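Putative uncharacterized protein (Vibrio cholerae, PDB 4G7X) is probably the N-terminal domain of the CTXphi phage coat protein pIII, thought to bind the bacterial protein TolA during infection. Local coordinates at residues 35-39 / 40-44; 45-49 / 50-54. One frame throughout, in Å; residues are numbered along the deposited sequence.

Interaction 1. Residues 35-39 / 40-44; sequences SVLFD and GCMLD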
# COMPACT_ATOMS: atom_id res chain seq x y z
N SER A 35 8.67 14.62 -0.35
CA SER A 35 8.73 14.35 -1.78
C SER A 35 9.80 13.31 -2.05
O SER A 35 10.88 13.35 -1.47
CB SER A 35 9.03 15.63 -2.57
OG SER A 35 8.01 16.60 -2.41
N VAL A 36 9.47 12.36 -2.93
CA VAL A 36 10.37 11.26 -3.26
C VAL A 36 10.37 11.07 -4.76
O VAL A 36 9.31 11.01 -5.39
CB VAL A 36 9.93 9.94 -2.59
CG1 VAL A 36 10.82 8.78 -3.02
CG2 VAL A 36 9.94 10.06 -1.07
N LEU A 37 11.57 10.97 -5.33
CA LEU A 37 11.72 10.56 -6.72
C LEU A 37 11.73 9.03 -6.76
O LEU A 37 12.74 8.39 -6.43
CB LEU A 37 12.98 11.17 -7.33
CG LEU A 37 13.15 11.02 -8.85
CD1 LEU A 37 12.00 11.69 -9.60
CD2 LEU A 37 14.48 11.62 -9.25
N PHE A 38 10.59 8.47 -7.14
CA PHE A 38 10.37 7.03 -7.10
C PHE A 38 10.20 6.51 -8.51
O PHE A 38 9.23 6.86 -9.19
CB PHE A 38 9.14 6.70 -6.26
CG PHE A 38 8.78 5.24 -6.26
CD1 PHE A 38 7.81 4.75 -7.13
CD2 PHE A 38 9.42 4.35 -5.40
CE1 PHE A 38 7.48 3.40 -7.14
CE2 PHE A 38 9.09 3.00 -5.41
CZ PHE A 38 8.12 2.52 -6.28
N ASP A 39 11.14 5.67 -8.93
CA ASP A 39 11.11 5.07 -10.26
C ASP A 39 10.94 6.15 -11.35
O ASP A 39 10.21 5.96 -12.33
CB ASP A 39 10.01 4.00 -10.32
CG ASP A 39 10.28 2.92 -11.35
OD1 ASP A 39 11.46 2.66 -11.69
OD2 ASP A 39 9.29 2.31 -11.81
N GLY A 40 11.62 7.28 -11.16
CA GLY A 40 11.60 8.39 -12.11
C GLY A 40 10.44 9.36 -11.96
O GLY A 40 10.41 10.39 -12.63
N CYS A 41 9.50 9.04 -11.08
CA CYS A 41 8.30 9.84 -10.87
C CYS A 41 8.37 10.58 -9.54
O CYS A 41 8.65 9.98 -8.51
CB CYS A 41 7.07 8.93 -10.87
SG CYS A 41 5.49 9.82 -10.84
N MET A 42 8.12 11.89 -9.57
CA MET A 42 8.13 12.67 -8.34
C MET A 42 6.81 12.52 -7.60
O MET A 42 5.75 12.88 -8.11
CB MET A 42 8.42 14.14 -8.62
CG MET A 42 8.68 14.94 -7.36
SD MET A 42 10.23 14.54 -6.54
CE MET A 42 11.39 15.39 -7.61
N LEU A 43 6.90 11.99 -6.38
CA LEU A 43 5.72 11.72 -5.55
C LEU A 43 5.72 12.61 -4.33
O LEU A 43 6.78 12.88 -3.77
CB LEU A 43 5.72 10.26 -5.08
CG LEU A 43 5.92 9.13 -6.09
CD1 LEU A 43 5.70 7.78 -5.42
CD2 LEU A 43 5.00 9.27 -7.30
N ASP A 44 4.53 13.04 -3.92
CA ASP A 44 4.35 13.80 -2.68
C ASP A 44 3.53 13.02 -1.67
O ASP A 44 2.60 12.29 -2.02
CB ASP A 44 3.65 15.14 -2.96
CG ASP A 44 4.51 16.11 -3.75
OD1 ASP A 44 5.73 15.90 -3.89
OD2 ASP A 44 3.95 17.12 -4.22
O HOH W 1 13.79 7.59 -9.07
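Phe38 lays its CB against CD1 of Leu43, 3.7 Å away, in a diagonal contact between the two strands. The two side chains lie on one face of the sheet but belong to successive hydrogen-bonded pairs, Phe38 with Cys41 and Val36 with Leu43, with the Leu37-Met42 pair between them. CG of Phe38 stands anti to the backbone N (chi1 175°), which carries the ring away from the second strand; Leu43 CD1 lies oblique to it. The ring goes on to meet the rings of His22 and Tyr98. Cys41, on the same face, is disulfide-bonded to Cys14.

Residues 35-44 form a beta hairpin closed by a type I' turn from Phe38 to Cys41. Asp39 and Gly40 occupy the two middle positions, both with positive phi. This is a classic tight two-residue link, and its handedness suits the normal twist of a hairpin. At its base Phe38 N donates to Cys41 O (2.8 Å), and Cys41 N donates back to Phe38 O. The next bonded pair repeats this: Val36 N reaches Leu43 O, and Leu43 N reaches Val36 O. At the turn a water accepts from Gly40 N (3.0 Å) and gives a weak bond to Leu37 O.

Ser35, Leu37, Met42 and Asp44 point to the other face. Leu37 brings CD1 to 3.7 Å from Gly40 O and to 4.2 Å from Met42 CE. The Met42 chain is bent at chi2 and chi3, and its SD rests 3.8 Å from Val36 O. At the far end Ser35 OG donates to Asp44 OD1 at 2.8 Å, coming from above the carboxylate plane (46° out of it). The same OD1 forms a salt bridge with Arg72, so two partners grip it.

Interaction 2. Residues 45-49 / 50-54; sequences IEKDD and YGFVW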
# COMPACT_ATOMS: atom_id res chain seq x y z
N ILE A 45 3.87 13.19 -0.40
CA ILE A 45 3.12 12.59 0.71
C ILE A 45 1.64 13.00 0.67
O ILE A 45 1.30 14.16 0.42
CB ILE A 45 3.77 12.95 2.07
CG1 ILE A 45 3.10 12.23 3.24
CG2 ILE A 45 3.79 14.46 2.30
CD1 ILE A 45 3.38 10.74 3.31
N GLU A 46 0.76 12.03 0.90
CA GLU A 46 -0.68 12.29 0.95
C GLU A 46 -1.10 12.78 2.32
O GLU A 46 -0.53 12.40 3.34
CB GLU A 46 -1.47 11.04 0.60
CG GLU A 46 -1.24 10.60 -0.83
CD GLU A 46 -2.29 9.61 -1.29
OE1 GLU A 46 -3.46 10.02 -1.46
OE2 GLU A 46 -1.93 8.44 -1.49
N LYS A 47 -2.11 13.65 2.33
CA LYS A 47 -2.67 14.19 3.55
C LYS A 47 -4.19 14.08 3.44
O LYS A 47 -4.76 14.43 2.41
CB LYS A 47 -2.25 15.65 3.71
CG LYS A 47 -2.59 16.27 5.06
CD LYS A 47 -1.92 17.63 5.19
CE LYS A 47 -2.24 18.29 6.52
NZ LYS A 47 -3.56 18.97 6.53
N ASP A 48 -4.82 13.57 4.49
CA ASP A 48 -6.29 13.53 4.54
C ASP A 48 -6.78 14.33 5.75
O ASP A 48 -6.01 15.10 6.33
CB ASP A 48 -6.81 12.08 4.51
CG ASP A 48 -6.43 11.27 5.75
OD1 ASP A 48 -5.98 11.84 6.76
OD2 ASP A 48 -6.61 10.03 5.71
N ASP A 49 -8.04 14.15 6.14
CA ASP A 49 -8.64 14.92 7.23
C ASP A 49 -7.98 14.70 8.60
O ASP A 49 -8.20 15.48 9.53
CB ASP A 49 -10.15 14.65 7.33
CG ASP A 49 -10.93 15.28 6.18
OD1 ASP A 49 -10.37 16.13 5.45
OD2 ASP A 49 -12.12 14.93 6.01
N TYR A 50 -7.16 13.66 8.71
CA TYR A 50 -6.51 13.32 9.97
C TYR A 50 -5.02 13.63 9.98
O TYR A 50 -4.33 13.38 10.97
CB TYR A 50 -6.80 11.86 10.34
CG TYR A 50 -8.28 11.60 10.54
CD1 TYR A 50 -8.88 11.78 11.78
CD2 TYR A 50 -9.09 11.22 9.46
CE1 TYR A 50 -10.24 11.56 11.97
CE2 TYR A 50 -10.45 11.00 9.64
CZ TYR A 50 -11.02 11.17 10.89
OH TYR A 50 -12.37 10.95 11.06
N GLY A 51 -4.53 14.21 8.88
CA GLY A 51 -3.13 14.61 8.78
C GLY A 51 -2.42 13.82 7.70
O GLY A 51 -3.06 13.18 6.87
N PHE A 52 -1.09 13.87 7.71
CA PHE A 52 -0.32 13.09 6.75
C PHE A 52 -0.60 11.60 6.93
O PHE A 52 -0.73 11.13 8.06
CB PHE A 52 1.17 13.38 6.89
CG PHE A 52 1.55 14.78 6.48
CD1 PHE A 52 1.95 15.71 7.44
CD2 PHE A 52 1.47 15.16 5.15
CE1 PHE A 52 2.28 17.00 7.05
CE2 PHE A 52 1.80 16.45 4.76
CZ PHE A 52 2.20 17.37 5.72
N VAL A 53 -0.70 10.88 5.82
CA VAL A 53 -0.95 9.45 5.87
C VAL A 53 0.39 8.74 6.02
O VAL A 53 1.00 8.28 5.05
CB VAL A 53 -1.74 8.95 4.63
CG1 VAL A 53 -2.18 7.51 4.84
CG2 VAL A 53 -2.94 9.85 4.38
N TRP A 54 0.83 8.66 7.27
CA TRP A 54 2.20 8.32 7.65
C TRP A 54 2.18 7.73 9.03
O TRP A 54 1.46 8.21 9.90
CB TRP A 54 3.04 9.59 7.67
CG TRP A 54 4.42 9.42 8.26
CD1 TRP A 54 4.78 9.41 9.60
CD2 TRP A 54 5.68 9.21 7.53
NE1 TRP A 54 6.12 9.22 9.76
CE2 TRP A 54 6.73 9.09 8.55
CE3 TRP A 54 6.02 9.12 6.19
CZ2 TRP A 54 8.06 8.90 8.21
CZ3 TRP A 54 7.37 8.92 5.86
CH2 TRP A 54 8.36 8.81 6.85
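Lys47 and Phe52 face each other as an antiparallel non-hydrogen-bonded pair, with Asp48 and Gly51 the hydrogen-bonded pair beside them. This is the tip of a beta hairpin, closed by a type I turn from Asp48 to Gly51. Asp48 N donates to Gly51 O at 3.0 Å, and Gly51 N returns a bond to Asp48 O. Further down, Val53 N donates almost straight to Glu46 O (2.9 Å, 172° at the hydrogen). Val53 is the centre of an inverse gamma turn.

The Phe52 ring is met by two side chains. Lys47, extended as far as CE, passes its CD over one face in a CH-pi contact, 4.2 Å from the ring centroid and 21° off the normal. Ile45 crosses the ring's side chain at about a right angle, with CG2 at 3.7 Å from Phe52 CE2. The other branch of Ile45 ends in CD1, which lies at the edge of the Trp54 ring.

The hairpin also meets the chain of another protein, probably TolA. Glu46 OE1 and Asp48 OD2 each form a salt bridge with a basic side chain of that chain, and an apolar one packs on Val53. Within its own chain, Glu46 OE2 is hydrogen-bonded to Ser21 OG.

CG of Asp48 sits between the backbone N and the carbonyl carbon (chi1 66°), which turns the carboxylate back over the turn. There OD1 accepts a hydrogen bond from Tyr50 N at 2.9 Å from above the carboxylate plane, an Asx turn within the beta turn.

How the interactions relate
Interactions 1 and 2 are successive hairpins that share strand 41-48. Residues 40-44 end where 45-49 begin, yet the centres of the two contacts lie about 17 Å apart and there is no other touch between them. Both belong to one mixed sheet, and strand 64-71 also pairs with strand 41-48. Interaction 1 is buried, its centre about 7 Å from that of the chain. Interaction 2 is at the surface, about 13 Å out. Of the two, only interaction 2 meets the other protein in the assembly. One strand therefore runs from the disulfide-bonded Cys41 in the buried hairpin to Glu46 and Asp48, which meet the other protein.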